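Local coordinates for protein lombricine kinase (Urechis caupo, PDB 3JPZ) that catalyses, as a phosphagen kinase of the ATP:guanido phosphotransferase family, the reversible transfer of a phosphoryl group between ATP and the guanidino compound lombricine, at residues R138-V141 with E142-I145; V236-R239 with F240-L244. All coordinates share one frame; numbering follows the deposited sequence.

Interaction 1: R138-V141 with E142-I145; sequences RREV and ERVI
Glu140 and Arg143, three residues apart on helix 135-149, run side by side and point the same way, joined by a salt bridge between carboxylate and guanidinium. Arg143 can be followed outward from its backbone. CB rests on the carbonyl oxygens of the preceding turn, 3.3 Å from Arg139 O. CG continues opposite the backbone nitrogen, and CD skirts Glu140 OE1. A bend at chi3 then brings the guanidinium beside the carboxylate, set obliquely to it. There NE donates to Glu140 OE1 at 3.1 Å, meeting the oxygen on its syn side but out of the carboxylate plane. CZ lies 3.6 Å from Glu140 OE1. NH2 adds two weak bonds, the shorter to Glu140 OE2 at 3.0 Å. The two flat groups are turned 52° apart, so this is no coplanar two-point grip. Glu140 reaches its partner through a bend at chi2 (64°), which also sets OE2 3.4 Å from Val144 CG2. On a different side of the helix, Val141 and Ile145 lie alongside each other, CG1 of Val141 pressing tightly on Ile145 CD1 at 3.4 Å. Beneath both pairs run the i to i+4 backbone bonds of an alpha-helix, Ile145 N to Val141 O being nearly straight at 177°. Glu142 leaves the helix extended to bond Tyr160 OH, and Arg138 pairs with Asp197. Ile145 and Glu142 pack on strand 212-216 of the antiparallel sheet, and Val141 on loop residues Leu127 and His221, while Arg139 bonds carbonyls of Ala9 and Phe11 of the second subunit and Glu140 touches Phe3 of that subunit.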
ATOM      1  N   ARG A 138     -13.796  11.095  -5.308  1.00 16.05           N
ATOM      2  CA  ARG A 138     -12.939  10.887  -6.466  1.00 16.05           C
ATOM      3  C   ARG A 138     -13.760  10.859  -7.734  1.00 21.87           C
ATOM      4  O   ARG A 138     -13.335  11.361  -8.774  1.00 16.59           O
ATOM      5  CB  ARG A 138     -12.181   9.566  -6.322  1.00 16.35           C
ATOM      6  CG  ARG A 138     -10.961   9.444  -7.215  1.00 17.14           C
ATOM      7  CD  ARG A 138     -10.369   8.044  -7.148  1.00 22.81           C
ATOM      8  NE  ARG A 138      -9.684   7.798  -5.881  1.00 20.08           N
ATOM      9  CZ  ARG A 138     -10.100   6.962  -4.933  1.00 13.07           C
ATOM     10  NH1 ARG A 138     -11.208   6.251  -5.084  1.00 14.96           N
ATOM     11  NH2 ARG A 138      -9.391   6.830  -3.826  1.00 14.61           N
ATOM     12  N   ARG A 139     -14.934  10.245  -7.645  1.00 28.91           N
ATOM     13  CA  ARG A 139     -15.852  10.199  -8.768  1.00 23.22           C
ATOM     14  C   ARG A 139     -16.345  11.598  -9.086  1.00 18.28           C
ATOM     15  O   ARG A 139     -16.623  11.897 -10.235  1.00 24.38           O
ATOM     16  CB  ARG A 139     -17.045   9.290  -8.459  1.00 29.06           C
ATOM     17  CG  ARG A 139     -16.739   7.809  -8.571  1.00 21.61           C
ATOM     18  CD  ARG A 139     -17.671   7.013  -7.685  1.00 30.67           C
ATOM     19  NE  ARG A 139     -17.350   5.590  -7.676  1.00 27.03           N
ATOM     20  CZ  ARG A 139     -18.043   4.681  -7.002  1.00 36.71           C
ATOM     21  NH1 ARG A 139     -19.100   5.049  -6.280  1.00 26.57           N
ATOM     22  NH2 ARG A 139     -17.680   3.406  -7.054  1.00 19.53           N
ATOM     23  N   GLU A 140     -16.464  12.438  -8.060  1.00 28.48           N
ATOM     24  CA  GLU A 140     -16.871  13.830  -8.231  1.00 27.28           C
ATOM     25  C   GLU A 140     -15.771  14.643  -8.910  1.00 26.90           C
ATOM     26  O   GLU A 140     -16.056  15.500  -9.734  1.00 27.42           O
ATOM     27  CB  GLU A 140     -17.242  14.456  -6.884  1.00 41.16           C
ATOM     28  CG  GLU A 140     -17.595  15.941  -6.949  1.00 38.31           C
ATOM     29  CD  GLU A 140     -18.844  16.223  -7.766  1.00 36.52           C
ATOM     30  OE1 GLU A 140     -19.487  15.257  -8.219  1.00 30.09           O
ATOM     31  OE2 GLU A 140     -19.178  17.411  -7.960  1.00 49.45           O
ATOM     32  N   VAL A 141     -14.514  14.385  -8.564  1.00 17.56           N
ATOM     33  CA  VAL A 141     -13.412  14.974  -9.317  1.00 17.10           C
ATOM     34  C   VAL A 141     -13.516  14.557 -10.784  1.00 17.55           C
ATOM     35  O   VAL A 141     -13.549  15.402 -11.680  1.00 19.09           O
ATOM     36  CB  VAL A 141     -12.027  14.543  -8.794  1.00 16.06           C
ATOM     37  CG1 VAL A 141     -10.958  15.089  -9.705  1.00 15.69           C
ATOM     38  CG2 VAL A 141     -11.805  15.031  -7.381  1.00 15.85           C
ATOM     39  N   GLU A 142     -13.581  13.252 -11.029  1.00 17.64           N
ATOM     40  CA  GLU A 142     -13.676  12.745 -12.391  1.00 18.00           C
ATOM     41  C   GLU A 142     -14.868  13.355 -13.127  1.00 34.72           C
ATOM     42  O   GLU A 142     -14.774  13.673 -14.307  1.00 32.57           O
ATOM     43  CB  GLU A 142     -13.805  11.224 -12.413  1.00 17.32           C
ATOM     44  CG  GLU A 142     -13.939  10.645 -13.828  1.00 17.76           C
ATOM     45  CD  GLU A 142     -14.295   9.175 -13.829  1.00 23.42           C
ATOM     46  OE1 GLU A 142     -15.115   8.758 -12.985  1.00 20.04           O
ATOM     47  OE2 GLU A 142     -13.757   8.430 -14.670  1.00 32.42           O
ATOM     48  N   ARG A 143     -15.991  13.515 -12.436  1.00 19.63           N
ATOM     49  CA  ARG A 143     -17.189  14.008 -13.094  1.00 20.47           C
ATOM     50  C   ARG A 143     -16.996  15.462 -13.466  1.00 24.14           C
ATOM     51  O   ARG A 143     -17.269  15.867 -14.589  1.00 34.93           O
ATOM     52  CB  ARG A 143     -18.413  13.879 -12.200  1.00 21.55           C
ATOM     53  CG  ARG A 143     -19.674  14.387 -12.879  1.00 26.51           C
ATOM     54  CD  ARG A 143     -20.912  14.209 -12.019  1.00 35.86           C
ATOM     55  NE  ARG A 143     -20.983  15.199 -10.949  1.00 54.39           N
ATOM     56  CZ  ARG A 143     -21.227  16.494 -11.136  1.00 67.62           C
ATOM     57  NH1 ARG A 143     -21.411  16.975 -12.361  1.00 58.78           N
ATOM     58  NH2 ARG A 143     -21.276  17.314 -10.096  1.00 78.58           N
ATOM     59  N   VAL A 144     -16.522  16.243 -12.506  1.00 29.38           N
ATOM     60  CA  VAL A 144     -16.326  17.668 -12.702  1.00 32.97           C
ATOM     61  C   VAL A 144     -15.389  17.925 -13.879  1.00 36.36           C
ATOM     62  O   VAL A 144     -15.720  18.671 -14.795  1.00 25.62           O
ATOM     63  CB  VAL A 144     -15.767  18.314 -11.418  1.00 35.70           C
ATOM     64  CG1 VAL A 144     -15.304  19.733 -11.673  1.00 26.31           C
ATOM     65  CG2 VAL A 144     -16.823  18.285 -10.316  1.00 28.94           C
ATOM     66  N   ILE A 145     -14.223  17.293 -13.859  1.00 25.97           N
ATOM     67  CA  ILE A 145     -13.233  17.499 -14.908  1.00 24.94           C
ATOM     68  C   ILE A 145     -13.745  16.998 -16.260  1.00 25.23           C
ATOM     69  O   ILE A 145     -13.592  17.660 -17.279  1.00 30.77           O
ATOM     70  CB  ILE A 145     -11.909  16.797 -14.545  1.00 22.51           C
ATOM     71  CG1 ILE A 145     -11.363  17.375 -13.237  1.00 20.41           C
ATOM     72  CG2 ILE A 145     -10.903  16.959 -15.653  1.00 17.16           C
ATOM     73  CD1 ILE A 145     -10.164  16.635 -12.683  1.00 29.89           C
TER

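Interaction 2: V236-R239 with F240-L244; sequences VFER and FGRGL
Val236 O accepts a hydrogen bond from Phe240 N at 3.0 Å, one of the i to i+4 bonds of helix 233-252; the same oxygen also accepts from Ser226 OG on the neighbouring strand. Phe237 comes next, its ring laid beside that of Phe240 with planes only 22° apart. The rings are slid so far that they barely overlap, centroids 6.0 Å apart, and they meet chiefly through Phe237 CD1 and Phe240 CD2 at 3.8 Å. Leu244 CD1 sits over one face of the Phe240 ring, toward its rim. Here the helix packs against the large antiparallel sheet of the phosphagen kinase catalytic domain: Val236 and Phe237 touch Ile118, a predicted ATP-binding residue next to the ADP-binding Arg117 on strand 113-122, whose side chain is about 5 Å from that of Val236; Phe240 touches Thr120 and Ser226, and Phe237 also meets helix 333-355. Glu238 turns to a different side, its chain bent at chi2 (-77°) to bring the carboxylate to the NE edge of the Arg242 guanidinium. The two planes are nearly coplanar, and Arg242 grips side-on: NE gives to OE2 of Glu238 at 3.0 Å, while NE and NH2 both give to OE1 at 3.2 Å, all through syn lone pairs. These bonds keep the two groups nearly in one plane, with the carboxylate at the guanidinium edge. Arg239 follows; in one of its two modelled conformers its guanidinium stands at 85° to that of Arg242. Asp155 pairs with both arginines, which probably offsets their like charge. The carbonyl oxygen of Arg239 accepts from Gly243 N at 2.7 Å.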
ATOM      1  N   VAL A 236       3.110  25.460 -27.551  1.00 16.42           N
ATOM      2  CA  VAL A 236       2.762  24.467 -26.541  1.00 13.34           C
ATOM      3  C   VAL A 236       2.240  25.126 -25.277  1.00 13.58           C
ATOM      4  O   VAL A 236       1.305  24.631 -24.640  1.00 14.22           O
ATOM      5  CB  VAL A 236       3.982  23.596 -26.160  1.00 12.88           C
ATOM      6  CG1 VAL A 236       3.645  22.725 -24.956  1.00 12.81           C
ATOM      7  CG2 VAL A 236       4.402  22.745 -27.330  1.00 12.75           C
ATOM      8  N   PHE A 237       2.853  26.246 -24.919  1.00 14.06           N
ATOM      9  CA  PHE A 237       2.455  27.002 -23.747  1.00 16.07           C
ATOM     10  C   PHE A 237       1.120  27.693 -24.028  1.00 14.13           C
ATOM     11  O   PHE A 237       0.281  27.819 -23.141  1.00 15.20           O
ATOM     12  CB  PHE A 237       3.531  28.037 -23.407  1.00 13.47           C
ATOM     13  CG  PHE A 237       3.290  28.775 -22.113  1.00 17.22           C
ATOM     14  CD1 PHE A 237       3.019  28.089 -20.945  1.00 14.61           C
ATOM     15  CD2 PHE A 237       3.368  30.158 -22.070  1.00 14.21           C
ATOM     16  CE1 PHE A 237       2.815  28.769 -19.758  1.00 17.26           C
ATOM     17  CE2 PHE A 237       3.164  30.845 -20.889  1.00 13.90           C
ATOM     18  CZ  PHE A 237       2.888  30.150 -19.731  1.00 13.69           C
ATOM     19  N   GLU A 238       0.934  28.138 -25.269  1.00 15.87           N
ATOM     20  CA  GLU A 238      -0.270  28.879 -25.642  1.00 17.53           C
ATOM     21  C   GLU A 238      -1.494  28.004 -25.470  1.00 22.19           C
ATOM     22  O   GLU A 238      -2.525  28.447 -24.967  1.00 24.92           O
ATOM     23  CB  GLU A 238      -0.192  29.351 -27.098  1.00 15.39           C
ATOM     24  CG  GLU A 238      -1.331  30.297 -27.506  1.00 16.84           C
ATOM     25  CD  GLU A 238      -2.668  29.595 -27.759  1.00 27.33           C
ATOM     26  OE1 GLU A 238      -2.679  28.402 -28.157  1.00 17.61           O
ATOM     27  OE2 GLU A 238      -3.717  30.256 -27.574  1.00 32.00           O
ATOM     28  N   ARG A 239      -1.375  26.764 -25.922  1.00 15.36           N
ATOM     29  CA  ARG A 239      -2.445  25.786 -25.801  0.51 17.39           C
ATOM     30  C   ARG A 239      -2.604  25.410 -24.337  1.00 17.56           C
ATOM     31  O   ARG A 239      -3.705  25.271 -23.833  1.00 16.73           O
ATOM     32  CB  ARG A 239      -2.118  24.551 -26.646  0.51 16.14           C
ATOM     33  CG  ARG A 239      -2.998  23.338 -26.384  0.51 17.80           C
ATOM     34  CD  ARG A 239      -2.782  22.264 -27.447  0.51 21.52           C
ATOM     35  NE  ARG A 239      -3.199  22.723 -28.769  0.51 25.89           N
ATOM     36  CZ  ARG A 239      -2.368  23.039 -29.758  0.51 27.56           C
ATOM     37  NH1 ARG A 239      -1.054  22.939 -29.590  0.51 16.67           N
ATOM     38  NH2 ARG A 239      -2.856  23.450 -30.921  0.51 17.07           N
ATOM     39  N   PHE A 240      -1.475  25.253 -23.666  1.00 17.19           N
ATOM     40  CA  PHE A 240      -1.435  24.930 -22.254  1.00 16.84           C
ATOM     41  C   PHE A 240      -2.320  25.875 -21.432  1.00 21.35           C
ATOM     42  O   PHE A 240      -3.227  25.442 -20.727  1.00 16.33           O
ATOM     43  CB  PHE A 240       0.024  25.024 -21.807  1.00 15.14           C
ATOM     44  CG  PHE A 240       0.256  24.708 -20.369  1.00 18.72           C
ATOM     45  CD1 PHE A 240       0.349  23.392 -19.936  1.00 21.67           C
ATOM     46  CD2 PHE A 240       0.442  25.730 -19.452  1.00 17.85           C
ATOM     47  CE1 PHE A 240       0.596  23.102 -18.601  1.00 12.98           C
ATOM     48  CE2 PHE A 240       0.689  25.446 -18.128  1.00 13.58           C
ATOM     49  CZ  PHE A 240       0.764  24.124 -17.700  1.00 13.02           C
ATOM     50  N   GLY A 241      -2.049  27.171 -21.532  1.00 21.78           N
ATOM     51  CA  GLY A 241      -2.781  28.165 -20.771  1.00 27.53           C
ATOM     52  C   GLY A 241      -4.201  28.340 -21.274  1.00 25.96           C
ATOM     53  O   GLY A 241      -5.121  28.569 -20.498  1.00 24.56           O
ATOM     54  N   ARG A 242      -4.376  28.244 -22.584  1.00 26.72           N
ATOM     55  CA  ARG A 242      -5.700  28.340 -23.175  1.00 38.35           C
ATOM     56  C   ARG A 242      -6.578  27.208 -22.650  1.00 31.42           C
ATOM     57  O   ARG A 242      -7.731  27.418 -22.277  1.00 21.27           O
ATOM     58  CB  ARG A 242      -5.600  28.276 -24.699  1.00 33.46           C
ATOM     59  CG  ARG A 242      -6.945  28.254 -25.406  1.00 35.58           C
ATOM     60  CD  ARG A 242      -6.817  28.750 -26.840  1.00 48.80           C
ATOM     61  NE  ARG A 242      -5.785  28.030 -27.582  1.00 33.46           N
ATOM     62  CZ  ARG A 242      -5.942  26.815 -28.091  1.00 30.68           C
ATOM     63  NH1 ARG A 242      -7.091  26.175 -27.928  1.00 34.87           N
ATOM     64  NH2 ARG A 242      -4.951  26.237 -28.755  1.00 28.22           N
ATOM     65  N   GLY A 243      -6.016  26.007 -22.605  1.00 17.97           N
ATOM     66  CA  GLY A 243      -6.735  24.842 -22.128  1.00 32.66           C
ATOM     67  C   GLY A 243      -7.051  24.927 -20.645  1.00 36.69           C
ATOM     68  O   GLY A 243      -8.157  24.605 -20.214  1.00 17.87           O
ATOM     69  N   LEU A 244      -6.082  25.369 -19.855  1.00 20.46           N
ATOM     70  CA  LEU A 244      -6.265  25.406 -18.418  1.00 25.05           C
ATOM     71  C   LEU A 244      -7.393  26.366 -18.074  1.00 19.54           C
ATOM     72  O   LEU A 244      -8.311  26.014 -17.335  1.00 26.39           O
ATOM     73  CB  LEU A 244      -4.977  25.829 -17.723  1.00 15.97           C
ATOM     74  CG  LEU A 244      -3.970  24.699 -17.479  1.00 17.63           C
ATOM     75  CD1 LEU A 244      -2.603  25.268 -17.147  1.00 14.53           C
ATOM     76  CD2 LEU A 244      -4.451  23.766 -16.376  1.00 18.93           C
TER

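How the interactions relate
Interactions 1 and 2 occupy different helices, 135-149 and 233-252, with centres about 22 Å apart and nearest atoms about 9 Å apart. In both, an apolar pair is buried and the ion pair reaches outward: Arg143 is exposed (Glu140 buried), Glu238 and Arg242 partly exposed. In 138-145 the apolar pair is aliphatic, the ion pair spans three residues with planes well apart, and polar ends nearby reach the second subunit. In 236-244 the apolar pair is aromatic, the ion pair spans four residues and is nearly coplanar, and no other chain touches it. Both helices pack on the large antiparallel sheet: interaction 1 on strand 212-216, interaction 2 on strands 113-122 and 222-229, closer to nucleotide-binding residues.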